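Local coordinates for protein glucosamine-6-phosphate deaminase (Bacillus subtilis, PDB 2BKX) that folds as a Rossmann-like alpha/beta protein and holds fructose -6-phosphate in a pocket beside its central sheet, at residues I15-T20 and R45-L50; L34-T39 and H81-D86; G134-I139 and E159-A164; L194-G199 and T230-R235. One frame throughout, in Å; residues are numbered along the deposited sequence.

Contact 1 (I15-T20 and R45-L50); sequences IAARIT and RQLIRL
A16 O takes two bonds from T20, one turn on, OG1 at 2.9 Å and the backbone N at 3.0 Å, from opposite faces of the carbonyl, while the T20 methyl turns to L47 of the neighbouring helix. With OG1 beside the backbone N (chi1 -54°) it folds back onto its own helix, and CG2, anti to that N, meets L47 CD1 at 4.0 Å. The axes of the two helical segments, from helices 9-26 and 41-53, pass 8.7 Å apart at a crossing angle of -55°. A17 is the close point: its CB lies 3.8 Å from Q46 CB and also touches L47 CG, and L47 CD2 reaches A17 O at 3.6 Å. At the outer border R18 bends at chi2 and chi3, bringing its guanidinium beside L50; L50 CD1 lies over one face, toward the rim, while NH2 forms a salt bridge with E54. No hydrogen bond spans the segments, so small and branched apolar groups carry this helix-helix packing; T20 OG1 spends its bond within its own helix and R18 NH2 turns to E54.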
loop_
_atom_site.group_PDB
_atom_site.type_symbol
_atom_site.label_atom_id
_atom_site.label_comp_id
_atom_site.label_asym_id
_atom_site.label_seq_id
_atom_site.Cartn_x
_atom_site.Cartn_y
_atom_site.Cartn_z
ATOM N N ILE A 15 -2.814 13.352 8.894
ATOM C CA ILE A 15 -3.330 13.823 7.611
ATOM C C ILE A 15 -3.799 12.646 6.758
ATOM O O ILE A 15 -4.875 12.687 6.174
ATOM C CB ILE A 15 -2.264 14.666 6.864
ATOM C CG1 ILE A 15 -1.961 15.914 7.674
ATOM C CG2 ILE A 15 -2.757 15.009 5.461
ATOM C CD1 ILE A 15 -0.806 16.749 7.180
ATOM N N ALA A 16 -3.028 11.562 6.747
ATOM C CA ALA A 16 -3.411 10.377 5.975
ATOM C C ALA A 16 -4.698 9.777 6.493
ATOM O O ALA A 16 -5.553 9.347 5.723
ATOM C CB ALA A 16 -2.262 9.356 6.017
ATOM N N ALA A 17 -4.820 9.676 7.811
ATOM C CA ALA A 17 -6.034 9.129 8.384
ATOM C C ALA A 17 -7.234 10.005 8.053
ATOM O O ALA A 17 -8.315 9.497 7.749
ATOM C CB ALA A 17 -5.868 8.944 9.863
ATOM N N ARG A 18 -7.029 11.309 8.079
ATOM C CA ARG A 18 -8.126 12.227 7.759
ATOM C C ARG A 18 -8.591 12.079 6.307
ATOM O O ARG A 18 -9.811 12.033 6.017
ATOM C CB ARG A 18 -7.703 13.662 8.085
ATOM C CG ARG A 18 -8.739 14.732 7.738
ATOM C CD ARG A 18 -10.042 14.539 8.471
ATOM N NE ARG A 18 -9.823 14.645 9.905
ATOM C CZ ARG A 18 -10.665 14.244 10.835
ATOM N NH1 ARG A 18 -11.796 13.651 10.500
ATOM N NH2 ARG A 18 -10.343 14.407 12.110
ATOM N N ILE A 19 -7.642 11.986 5.374
ATOM C CA ILE A 19 -7.974 11.811 3.957
ATOM C C ILE A 19 -8.715 10.491 3.734
ATOM O O ILE A 19 -9.727 10.431 2.999
ATOM C CB ILE A 19 -6.739 11.868 3.068
ATOM C CG1 ILE A 19 -6.143 13.294 3.055
ATOM C CG2 ILE A 19 -7.039 11.369 1.662
ATOM C CD1 ILE A 19 -4.733 13.408 2.510
ATOM N N THR A 20 -8.261 9.435 4.416
ATOM C CA THR A 20 -8.917 8.142 4.293
ATOM C C THR A 20 -10.338 8.219 4.895
ATOM O O THR A 20 -11.294 7.702 4.343
ATOM C CB THR A 20 -8.072 7.045 4.969
ATOM O OG1 THR A 20 -6.756 7.083 4.418
ATOM C CG2 THR A 20 -8.638 5.671 4.728
ATOM N N ARG A 45 -3.373 3.432 13.235
ATOM C CA ARG A 45 -3.616 3.783 14.625
ATOM C C ARG A 45 -4.549 5.008 14.709
ATOM O O ARG A 45 -5.495 5.030 15.535
ATOM C CB ARG A 45 -2.309 4.083 15.339
ATOM C CG ARG A 45 -1.511 2.887 15.793
ATOM C CD ARG A 45 -0.411 3.259 16.739
ATOM N NE ARG A 45 0.623 4.074 16.105
ATOM C CZ ARG A 45 1.709 3.605 15.505
ATOM N NH1 ARG A 45 1.910 2.317 15.418
ATOM N NH2 ARG A 45 2.592 4.445 15.000
ATOM N N GLN A 46 -4.304 6.030 13.884
ATOM C CA GLN A 46 -5.149 7.189 13.937
ATOM C C GLN A 46 -6.549 6.949 13.410
ATOM O O GLN A 46 -7.480 7.539 13.918
ATOM C CB GLN A 46 -4.495 8.445 13.334
ATOM C CG GLN A 46 -3.192 8.786 13.969
ATOM C CD GLN A 46 -3.372 8.998 15.479
ATOM O OE1 GLN A 46 -4.169 9.860 15.888
ATOM N NE2 GLN A 46 -2.748 8.144 16.296
ATOM N N LEU A 47 -6.708 6.116 12.380
ATOM C CA LEU A 47 -8.059 5.692 11.940
ATOM C C LEU A 47 -8.871 5.029 13.016
ATOM O O LEU A 47 -10.062 5.326 13.177
ATOM C CB LEU A 47 -8.003 4.716 10.747
ATOM C CG LEU A 47 -7.791 5.457 9.462
ATOM C CD1 LEU A 47 -7.396 4.497 8.376
ATOM C CD2 LEU A 47 -9.066 6.268 9.025
ATOM N N ILE A 48 -8.223 4.154 13.772
ATOM C CA ILE A 48 -8.857 3.496 14.896
ATOM C C ILE A 48 -9.221 4.528 15.961
ATOM O O ILE A 48 -10.295 4.458 16.547
ATOM C CB ILE A 48 -7.979 2.369 15.459
ATOM C CG1 ILE A 48 -7.848 1.264 14.423
ATOM C CG2 ILE A 48 -8.570 1.814 16.758
ATOM C CD1 ILE A 48 -6.695 0.340 14.747
ATOM N N ARG A 49 -8.357 5.499 16.203
ATOM C CA ARG A 49 -8.701 6.546 17.140
ATOM C C ARG A 49 -9.946 7.284 16.708
ATOM O O ARG A 49 -10.793 7.576 17.554
ATOM C CB ARG A 49 -7.529 7.494 17.231
ATOM C CG ARG A 49 -6.562 7.104 18.292
ATOM C CD ARG A 49 -6.983 7.702 19.650
ATOM N NE ARG A 49 -5.909 7.535 20.610
ATOM C CZ ARG A 49 -5.748 6.479 21.398
ATOM N NH1 ARG A 49 -6.618 5.468 21.382
ATOM N NH2 ARG A 49 -4.705 6.435 22.214
ATOM N N LEU A 50 -10.042 7.638 15.425
ATOM C CA LEU A 50 -11.207 8.379 14.916
ATOM C C LEU A 50 -12.493 7.563 15.072
ATOM O O LEU A 50 -13.596 8.103 15.251
ATOM C CB LEU A 50 -11.004 8.788 13.460
ATOM C CG LEU A 50 -9.889 9.774 13.167
ATOM C CD1 LEU A 50 -9.843 10.038 11.686
ATOM C CD2 LEU A 50 -10.021 11.040 13.987
#

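Contact 2 (L34-T39 and H81-D86). With F6R (fructose -6-phosphate), chain C.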
loop_
_atom_site.group_PDB
_atom_site.type_symbol
_atom_site.label_atom_id
_atom_site.label_comp_id
_atom_site.label_asym_id
_atom_site.label_seq_id
_atom_site.Cartn_x
_atom_site.Cartn_y
_atom_site.Cartn_z
ATOM N N LEU A 34 -5.422 -0.673 0.302
ATOM C CA LEU A 34 -4.638 -0.525 1.514
ATOM C C LEU A 34 -3.251 -1.138 1.333
ATOM O O LEU A 34 -3.020 -1.951 0.443
ATOM C CB LEU A 34 -5.374 -1.178 2.695
ATOM C CG LEU A 34 -6.716 -0.498 3.028
ATOM C CD1 LEU A 34 -7.352 -1.274 4.189
ATOM C CD2 LEU A 34 -6.567 0.973 3.390
ATOM N N ALA A 35 -2.354 -0.713 2.215
ATOM C CA ALA A 35 -0.944 -1.071 2.184
ATOM C C ALA A 35 -0.475 -1.549 3.552
ATOM O O ALA A 35 -1.050 -1.185 4.585
ATOM C CB ALA A 35 -0.125 0.150 1.810
ATOM N N THR A 36 0.563 -2.377 3.566
ATOM C CA THR A 36 1.211 -2.798 4.794
ATOM C C THR A 36 2.576 -2.125 4.902
ATOM O O THR A 36 2.836 -1.118 4.231
ATOM C CB THR A 36 1.310 -4.302 4.879
ATOM O OG1 THR A 36 2.158 -4.728 3.805
ATOM C CG2 THR A 36 -0.041 -4.975 4.782
ATOM N N GLY A 37 3.429 -2.663 5.760
ATOM C CA GLY A 37 4.738 -2.070 6.013
ATOM C C GLY A 37 4.772 -1.098 7.186
ATOM O O GLY A 37 3.794 -0.869 7.887
ATOM N N GLY A 38 5.941 -0.527 7.428
ATOM C CA GLY A 38 6.082 0.395 8.536
ATOM C C GLY A 38 5.384 1.715 8.288
ATOM O O GLY A 38 4.863 2.346 9.210
ATOM N N THR A 39 5.364 2.191 7.043
ATOM C CA THR A 39 4.920 3.542 6.826
ATOM C C THR A 39 3.473 3.835 7.266
ATOM O O THR A 39 3.251 4.857 7.890
ATOM C CB THR A 39 5.128 3.958 5.347
ATOM O OG1 THR A 39 6.457 3.699 4.897
ATOM C CG2 THR A 39 4.910 5.455 5.210
ATOM N N HIS A 81 -2.019 -10.693 5.548
ATOM C CA HIS A 81 -3.300 -11.002 6.169
ATOM C C HIS A 81 -3.207 -10.749 7.671
ATOM O O HIS A 81 -4.033 -10.077 8.247
ATOM C CB HIS A 81 -3.739 -12.471 5.979
ATOM C CG HIS A 81 -4.386 -12.789 4.681
ATOM N ND1 HIS A 81 -3.688 -12.859 3.484
ATOM C CD2 HIS A 81 -5.682 -13.063 4.384
ATOM C CE1 HIS A 81 -4.530 -13.196 2.517
ATOM N NE2 HIS A 81 -5.742 -13.311 3.026
ATOM N N PHE A 82 -2.198 -11.309 8.317
ATOM C CA PHE A 82 -2.056 -11.121 9.766
ATOM C C PHE A 82 -1.849 -9.676 10.117
ATOM O O PHE A 82 -2.470 -9.166 11.044
ATOM C CB PHE A 82 -0.865 -11.981 10.227
ATOM C CG PHE A 82 -0.602 -11.939 11.702
ATOM C CD1 PHE A 82 -1.028 -12.970 12.531
ATOM C CD2 PHE A 82 0.048 -10.864 12.263
ATOM C CE1 PHE A 82 -0.754 -12.941 13.923
ATOM C CE2 PHE A 82 0.308 -10.828 13.656
ATOM C CZ PHE A 82 -0.129 -11.852 14.455
ATOM N N TYR A 83 -0.974 -8.996 9.371
ATOM C CA TYR A 83 -0.765 -7.573 9.628
ATOM C C TYR A 83 -2.092 -6.809 9.594
ATOM O O TYR A 83 -2.396 -6.024 10.479
ATOM C CB TYR A 83 0.176 -7.005 8.582
ATOM C CG TYR A 83 0.447 -5.512 8.614
ATOM C CD1 TYR A 83 1.698 -4.991 8.948
ATOM C CD2 TYR A 83 -0.534 -4.619 8.230
ATOM C CE1 TYR A 83 1.937 -3.625 8.874
ATOM C CE2 TYR A 83 -0.311 -3.274 8.156
ATOM C CZ TYR A 83 0.933 -2.764 8.470
ATOM O OH TYR A 83 1.177 -1.410 8.361
ATOM N N MET A 84 -2.878 -6.989 8.532
ATOM C CA MET A 84 -4.080 -6.162 8.393
ATOM C C MET A 84 -5.084 -6.452 9.492
ATOM O O MET A 84 -5.781 -5.543 9.965
ATOM C CB MET A 84 -4.685 -6.377 7.010
ATOM C CG MET A 84 -3.903 -5.780 5.868
ATOM S SD MET A 84 -3.485 -4.009 6.062
ATOM C CE MET A 84 -5.129 -3.325 6.101
ATOM N N ASN A 85 -5.214 -7.714 9.866
ATOM C CA ASN A 85 -6.114 -8.074 10.948
ATOM C C ASN A 85 -5.663 -7.466 12.252
ATOM O O ASN A 85 -6.448 -6.883 13.007
ATOM C CB ASN A 85 -6.272 -9.576 11.049
ATOM C CG ASN A 85 -7.304 -10.075 10.055
ATOM O OD1 ASN A 85 -8.515 -9.996 10.320
ATOM N ND2 ASN A 85 -6.848 -10.508 8.856
ATOM N N ASP A 86 -4.374 -7.596 12.522
ATOM C CA ASP A 86 -3.815 -7.111 13.808
ATOM C C ASP A 86 -3.846 -5.575 13.905
ATOM O O ASP A 86 -4.235 -5.016 14.941
ATOM C CB ASP A 86 -2.362 -7.592 13.947
ATOM C CG ASP A 86 -1.697 -7.113 15.222
ATOM O OD1 ASP A 86 -2.136 -7.548 16.282
ATOM O OD2 ASP A 86 -0.730 -6.313 15.145
HETATM C C1 F6R C . 2.902 -2.135 1.013
HETATM C C2 F6R C . 3.761 -2.307 -0.224
HETATM C C3 F6R C . 5.239 -1.912 -0.344
HETATM C C4 F6R C . 5.720 -0.963 0.771
HETATM C C5 F6R C . 7.176 -0.548 0.632
HETATM C C6 F6R C . 7.618 0.346 1.785
HETATM O O1 F6R C . 1.713 -2.947 0.963
HETATM O O2 F6R C . 3.208 -2.751 -1.206
HETATM O O3 F6R C . 5.417 -1.207 -1.560
HETATM O O4 F6R C . 4.898 0.199 0.750
HETATM O O5 F6R C . 8.039 -1.673 0.518
HETATM O O6 F6R C . 7.592 -0.426 2.995
HETATM P P F6R C . 7.774 0.319 4.394
HETATM O O1P F6R C . 6.533 1.142 4.609
HETATM O O2P F6R C . 8.985 1.200 4.241
HETATM O O3P F6R C . 7.927 -0.746 5.431
#
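T36 lies over one face of the Y83 ring: its CB is 3.7 Å from the ring centroid and 8° off the ring normal, a CH-pi contact, with CG2 touching CD2 at 3.5 Å. The threonine and the ring run past each other in opposite directions. Y83 CG stands anti to its backbone N (chi1 176°), which carries the phenol from helix 80-89 to the loop, where OH donates to G37 O at 2.7 Å in the carbonyl plane. M84, curled at chi2 and chi3, sets SD against T36 CG2 and brings CE within 3.6 Å of L34 CD1. Tyrosine and methionine thus back the loop from one side while its N-H groups serve fructose -6-phosphate. T36 N binds O1 of the sugar, and G38 N reaches phosphate O3P at 2.8 Å. T39 grips O1P twice, with N at 2.9 Å and OG1 at 2.6 Å. This is a glycine-containing phosphate-binding loop at the end of a strand, and the start of the helix that follows would probably add favourable polarity for the anion. The loop joins strand 31-34 to helix 41-53; Y44 of that helix touches L34, Y83 and M84 and bonds A35 O, while N65 of strand 62-69 packs on T36 and M84.

Contact 3 (G134-I139 and E159-A164); sequences GRNGHI and EQTRQA. With F6R (fructose -6-phosphate), chain C.
N136 and H138 both hold CG between backbone N and carbonyl carbon (chi1 63° and 72°), turning the two side chains from a tight loop toward helix 159-165. The loop is a type I beta turn from G134 to G137 combined with an Asx turn: N136 OD1 accepts from H138 N at 3.0 Å, the donor standing above the carbonyl plane. Q160, extended beyond CG, brings NE2 against the CB atoms of N136 and R135, running past N136 in the opposite direction, the N136 and Q160 amides strongly turned against each other. As modelled, NE2 of Q160 comes within 3.0 Å of N136 N, but both are donors and no hydrogen bond forms. In the conformer given, one of two modelled, R135 reaches out straight beside the helix, where the methyl of A164 sits over the centre of one guanidinium face, CB to CZ 3.6 Å. T161 OG1 lies at the edge of the H138 ring, in its plane, 3.2 Å from CE1. E143 ties these groups together: OE1 bonds N136 ND2 and H138 ND1, and OE2 bonds T161 OG1, so this carboxylate probably helps set the turn of the imidazole. G134 CA covers part of one ring face. In the ligand pocket, H138 NE2 meets O5 of fructose -6-phosphate at 2.7 Å, in the ring plane and nearly straight at 168°.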
loop_
_atom_site.group_PDB
_atom_site.type_symbol
_atom_site.label_atom_id
_atom_site.label_comp_id
_atom_site.label_asym_id
_atom_site.label_seq_id
_atom_site.Cartn_x
_atom_site.Cartn_y
_atom_site.Cartn_z
ATOM N N GLY A 134 9.139 1.801 -2.064
ATOM C CA GLY A 134 10.350 1.092 -1.738
ATOM C C GLY A 134 11.545 2.012 -1.799
ATOM O O GLY A 134 11.519 3.074 -2.447
ATOM N N ARG A 135 12.645 1.537 -1.236
ATOM C CA ARG A 135 13.878 2.273 -1.310
ATOM C C ARG A 135 14.286 2.477 -2.761
ATOM O O ARG A 135 14.955 3.467 -3.089
ATOM C CB ARG A 135 15.004 1.549 -0.534
ATOM C CG ARG A 135 14.771 1.437 0.941
ATOM C CD ARG A 135 15.838 0.536 1.590
ATOM N NE ARG A 135 15.556 0.383 3.013
ATOM C CZ ARG A 135 16.253 -0.343 3.883
ATOM N NH1 ARG A 135 15.857 -0.382 5.148
ATOM N NH2 ARG A 135 17.341 -1.014 3.516
ATOM N N ASN A 136 13.894 1.535 -3.627
ATOM C CA ASN A 136 14.162 1.550 -5.042
ATOM C C ASN A 136 13.016 2.092 -5.909
ATOM O O ASN A 136 13.009 1.921 -7.124
ATOM C CB ASN A 136 14.506 0.131 -5.542
ATOM C CG ASN A 136 13.366 -0.847 -5.366
ATOM O OD1 ASN A 136 12.287 -0.479 -4.893
ATOM N ND2 ASN A 136 13.587 -2.094 -5.758
ATOM N N GLY A 137 12.023 2.712 -5.279
ATOM C CA GLY A 137 10.897 3.244 -6.011
ATOM C C GLY A 137 9.765 2.287 -6.309
ATOM O O GLY A 137 8.793 2.680 -6.944
ATOM N N HIS A 138 9.825 1.055 -5.787
ATOM C CA HIS A 138 8.704 0.163 -6.028
ATOM C C HIS A 138 7.429 0.700 -5.419
ATOM O O HIS A 138 7.444 1.403 -4.422
ATOM C CB HIS A 138 8.980 -1.300 -5.644
ATOM C CG HIS A 138 9.047 -1.631 -4.184
ATOM N ND1 HIS A 138 10.015 -2.473 -3.704
ATOM C CD2 HIS A 138 8.270 -1.322 -3.128
ATOM C CE1 HIS A 138 9.837 -2.659 -2.405
ATOM N NE2 HIS A 138 8.773 -1.979 -2.033
ATOM N N ILE A 139 6.321 0.326 -6.026
ATOM C CA ILE A 139 4.968 0.534 -5.489
ATOM C C ILE A 139 4.279 -0.822 -5.541
ATOM O O ILE A 139 4.474 -1.585 -6.468
ATOM C CB ILE A 139 4.179 1.662 -6.180
ATOM C CG1 ILE A 139 4.090 1.450 -7.680
ATOM C CG2 ILE A 139 4.818 3.010 -5.849
ATOM C CD1 ILE A 139 3.157 2.428 -8.425
ATOM N N GLU A 159 16.545 -8.191 -4.223
ATOM C CA GLU A 159 17.304 -8.324 -2.985
ATOM C C GLU A 159 17.187 -7.103 -2.068
ATOM O O GLU A 159 17.133 -7.242 -0.849
ATOM C CB GLU A 159 18.770 -8.677 -3.273
ATOM C CG GLU A 159 18.926 -10.011 -4.076
ATOM C CD GLU A 159 18.045 -11.211 -3.621
ATOM O OE1 GLU A 159 17.825 -11.472 -2.413
ATOM O OE2 GLU A 159 17.571 -11.952 -4.512
ATOM N N GLN A 160 17.110 -5.900 -2.631
ATOM C CA GLN A 160 16.955 -4.707 -1.772
ATOM C C GLN A 160 15.674 -4.749 -0.943
ATOM O O GLN A 160 15.639 -4.274 0.179
ATOM C CB GLN A 160 16.981 -3.443 -2.600
ATOM C CG GLN A 160 17.141 -2.219 -1.805
ATOM C CD GLN A 160 16.825 -1.013 -2.605
ATOM O OE1 GLN A 160 17.709 -0.250 -2.980
ATOM N NE2 GLN A 160 15.568 -0.852 -2.915
ATOM N N THR A 161 14.609 -5.306 -1.514
ATOM C CA THR A 161 13.339 -5.444 -0.822
ATOM C C THR A 161 13.431 -6.457 0.303
ATOM O O THR A 161 12.978 -6.211 1.420
ATOM C CB THR A 161 12.277 -5.841 -1.815
ATOM O OG1 THR A 161 12.216 -4.805 -2.794
ATOM C CG2 THR A 161 10.924 -6.013 -1.140
ATOM N N ARG A 162 14.095 -7.576 0.022
ATOM C CA ARG A 162 14.303 -8.592 1.077
ATOM C C ARG A 162 15.179 -8.026 2.206
ATOM O O ARG A 162 14.900 -8.249 3.386
ATOM C CB ARG A 162 14.906 -9.860 0.454
ATOM C CG ARG A 162 13.931 -10.495 -0.515
ATOM C CD ARG A 162 14.422 -11.785 -1.098
ATOM N NE ARG A 162 14.435 -12.839 -0.088
ATOM C CZ ARG A 162 15.477 -13.574 0.276
ATOM N NH1 ARG A 162 16.678 -13.400 -0.257
ATOM N NH2 ARG A 162 15.311 -14.483 1.220
ATOM N N GLN A 163 16.227 -7.285 1.829
ATOM C CA GLN A 163 17.118 -6.641 2.804
ATOM C C GLN A 163 16.314 -5.671 3.681
ATOM O O GLN A 163 16.442 -5.664 4.910
ATOM C CB GLN A 163 18.255 -5.931 2.033
ATOM C CG GLN A 163 19.328 -5.221 2.807
ATOM C CD GLN A 163 20.295 -4.449 1.886
ATOM O OE1 GLN A 163 21.520 -4.463 2.110
ATOM N NE2 GLN A 163 19.768 -3.796 0.836
ATOM N N ALA A 164 15.458 -4.850 3.061
ATOM C CA ALA A 164 14.681 -3.871 3.798
ATOM C C ALA A 164 13.683 -4.509 4.770
ATOM O O ALA A 164 13.433 -4.003 5.852
ATOM C CB ALA A 164 13.953 -2.968 2.855
HETATM C C1 F6R C . 2.902 -2.135 1.013
HETATM C C2 F6R C . 3.761 -2.307 -0.224
HETATM C C3 F6R C . 5.239 -1.912 -0.344
HETATM C C4 F6R C . 5.720 -0.963 0.771
HETATM C C5 F6R C . 7.176 -0.548 0.632
HETATM C C6 F6R C . 7.618 0.346 1.785
HETATM O O1 F6R C . 1.713 -2.947 0.963
HETATM O O2 F6R C . 3.208 -2.751 -1.206
HETATM O O3 F6R C . 5.417 -1.207 -1.560
HETATM O O4 F6R C . 4.898 0.199 0.750
HETATM O O5 F6R C . 8.039 -1.673 0.518
HETATM O O6 F6R C . 7.592 -0.426 2.995
HETATM P P F6R C . 7.774 0.319 4.394
HETATM O O1P F6R C . 6.533 1.142 4.609
HETATM O O2P F6R C . 8.985 1.200 4.241
HETATM O O3P F6R C . 7.927 -0.746 5.431
#

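Contact 4 (L194-G199 and T230-R235); sequences LLLISG and TVLIDR
S198 and D234 make the shortest polar link between the two segments, just beyond the end of strand 193-197: OG donates to OD2 at 2.6 Å, reaching it from above the carboxylate plane. The other oxygen, OD1, takes G199 N at 3.0 Å on its syn side and also accepts from A237 N beyond the strand. D234 CG sits between the backbone N and the carbonyl carbon (chi1 73°), which swings the carboxylate across to the loop after strand 193-197. Behind this clamp runs the parallel backbone ladder. L195 gives its N to T230 O and takes L232 N on its O, both at 2.8 Å; I197 N then bonds L232 O at 2.9 Å with a bent N-H angle of 139°, and I197 O accepts from D234 N at 3.1 Å. The backbones of L194 and L196 bond instead to strand 128-131, and V231 to K2, so both strands are paired on their two edges. L196 CD2 and L232 CD1 lie side by side, 3.7 Å apart. On the reverse face I197 CD1 reaches V231 CG1 at 3.8 Å. The pair belongs to a beta-alpha-beta unit whose helix, 203-211, covers L195, I197 and I233, while helix 9-26 packs on L194, L196 and L232 across the sheet.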
loop_
_atom_site.group_PDB
_atom_site.type_symbol
_atom_site.label_atom_id
_atom_site.label_comp_id
_atom_site.label_asym_id
_atom_site.label_seq_id
_atom_site.Cartn_x
_atom_site.Cartn_y
_atom_site.Cartn_z
ATOM N N LEU A 194 -2.950 8.004 -2.536
ATOM C CA LEU A 194 -2.337 8.638 -1.370
ATOM C C LEU A 194 -1.035 7.876 -1.083
ATOM O O LEU A 194 -1.083 6.739 -0.617
ATOM C CB LEU A 194 -3.299 8.587 -0.173
ATOM C CG LEU A 194 -2.734 9.122 1.137
ATOM C CD1 LEU A 194 -2.249 10.542 0.982
ATOM C CD2 LEU A 194 -3.766 8.977 2.286
ATOM N N LEU A 195 0.090 8.506 -1.427
ATOM C CA LEU A 195 1.423 7.934 -1.269
ATOM C C LEU A 195 2.048 8.526 -0.011
ATOM O O LEU A 195 2.168 9.739 0.129
ATOM C CB LEU A 195 2.279 8.190 -2.515
ATOM C CG LEU A 195 3.751 7.824 -2.417
ATOM C CD1 LEU A 195 3.957 6.354 -2.170
ATOM C CD2 LEU A 195 4.452 8.253 -3.681
ATOM N N LEU A 196 2.462 7.641 0.899
ATOM C CA LEU A 196 3.037 8.018 2.179
ATOM C C LEU A 196 4.534 7.675 2.174
ATOM O O LEU A 196 4.916 6.573 1.839
ATOM C CB LEU A 196 2.376 7.220 3.306
ATOM C CG LEU A 196 0.857 7.275 3.350
ATOM C CD1 LEU A 196 0.292 6.431 4.489
ATOM C CD2 LEU A 196 0.377 8.711 3.428
ATOM N N ILE A 197 5.350 8.619 2.624
ATOM C CA ILE A 197 6.799 8.454 2.604
ATOM C C ILE A 197 7.394 9.040 3.867
ATOM O O ILE A 197 7.271 10.254 4.118
ATOM C CB ILE A 197 7.466 9.084 1.379
ATOM C CG1 ILE A 197 6.731 8.740 0.086
ATOM C CG2 ILE A 197 8.912 8.545 1.296
ATOM C CD1 ILE A 197 7.301 9.372 -1.173
ATOM N N SER A 198 8.113 8.192 4.604
ATOM C CA SER A 198 8.677 8.584 5.892
ATOM C C SER A 198 10.091 8.036 6.089
ATOM O O SER A 198 10.367 6.887 5.810
ATOM C CB SER A 198 7.784 8.059 7.051
ATOM O OG SER A 198 8.372 8.318 8.309
ATOM N N GLY A 199 10.959 8.898 6.603
ATOM C CA GLY A 199 12.256 8.458 7.065
ATOM C C GLY A 199 13.378 8.594 6.062
ATOM O O GLY A 199 13.169 8.598 4.852
ATOM N N THR A 230 -1.782 12.414 -4.098
ATOM C CA THR A 230 -1.281 13.208 -2.998
ATOM C C THR A 230 -0.118 12.426 -2.410
ATOM O O THR A 230 -0.229 11.245 -2.145
ATOM C CB THR A 230 -2.359 13.420 -1.961
ATOM O OG1 THR A 230 -3.432 14.137 -2.556
ATOM C CG2 THR A 230 -1.882 14.163 -0.712
ATOM N N VAL A 231 0.989 13.117 -2.162
ATOM C CA VAL A 231 2.201 12.506 -1.614
ATOM C C VAL A 231 2.533 13.221 -0.316
ATOM O O VAL A 231 2.795 14.437 -0.324
ATOM C CB VAL A 231 3.414 12.600 -2.582
ATOM C CG1 VAL A 231 4.573 11.841 -2.003
ATOM C CG2 VAL A 231 3.070 12.148 -3.985
ATOM N N LEU A 232 2.536 12.468 0.786
ATOM C CA LEU A 232 2.869 13.011 2.091
ATOM C C LEU A 232 4.279 12.582 2.417
ATOM O O LEU A 232 4.577 11.384 2.376
ATOM C CB LEU A 232 1.891 12.543 3.160
ATOM C CG LEU A 232 0.420 12.820 2.912
ATOM C CD1 LEU A 232 -0.373 12.277 4.108
ATOM C CD2 LEU A 232 0.109 14.257 2.647
ATOM N N ILE A 233 5.154 13.554 2.733
ATOM C CA ILE A 233 6.577 13.255 2.939
ATOM C C ILE A 233 7.007 13.916 4.230
ATOM O O ILE A 233 6.854 15.125 4.358
ATOM C CB ILE A 233 7.412 13.816 1.790
ATOM C CG1 ILE A 233 6.859 13.340 0.420
ATOM C CG2 ILE A 233 8.859 13.395 1.915
ATOM C CD1 ILE A 233 7.510 13.959 -0.828
ATOM N N ASP A 234 7.538 13.146 5.168
ATOM C CA ASP A 234 8.056 13.766 6.386
ATOM C C ASP A 234 9.436 14.386 6.175
ATOM O O ASP A 234 10.032 14.260 5.114
ATOM C CB ASP A 234 7.940 12.875 7.601
ATOM C CG ASP A 234 8.904 11.732 7.635
ATOM O OD1 ASP A 234 9.872 11.661 6.834
ATOM O OD2 ASP A 234 8.709 10.888 8.540
ATOM N N ARG A 235 9.927 15.126 7.172
ATOM C CA ARG A 235 11.153 15.939 7.024
ATOM C C ARG A 235 12.347 15.075 6.663
ATOM O O ARG A 235 13.144 15.403 5.807
ATOM C CB ARG A 235 11.420 16.755 8.299
ATOM C CG ARG A 235 10.321 17.706 8.597
ATOM C CD ARG A 235 10.231 18.867 7.644
ATOM N NE ARG A 235 8.891 19.458 7.649
ATOM C CZ ARG A 235 8.553 20.598 7.053
ATOM N NH1 ARG A 235 7.292 21.025 7.134
ATOM N NH2 ARG A 235 9.452 21.301 6.366
#

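How the contacts relate
Contact 4 is sheet core, bound by backbone bonds, and contact 1 is partly buried helix packing without a cross-segment bond; they meet where A16 rests on L196 and L194 and I15 on L232. Contacts 2 and 3 instead join loops to helices and hold fructose -6-phosphate from different parts, 34-39 at the phosphate and O1, 134-139 at O5. Contact 2 is buried; contact 3 lies nearer the surface, and polar side chains meet there without a clear hydrogen bond across. T39 links contact 2 to contact 4, its CG2 lying 3.6 Å from L196 O. Contacts 1 and 3 are on opposite sides of the chain's centre, their centres 26 Å apart.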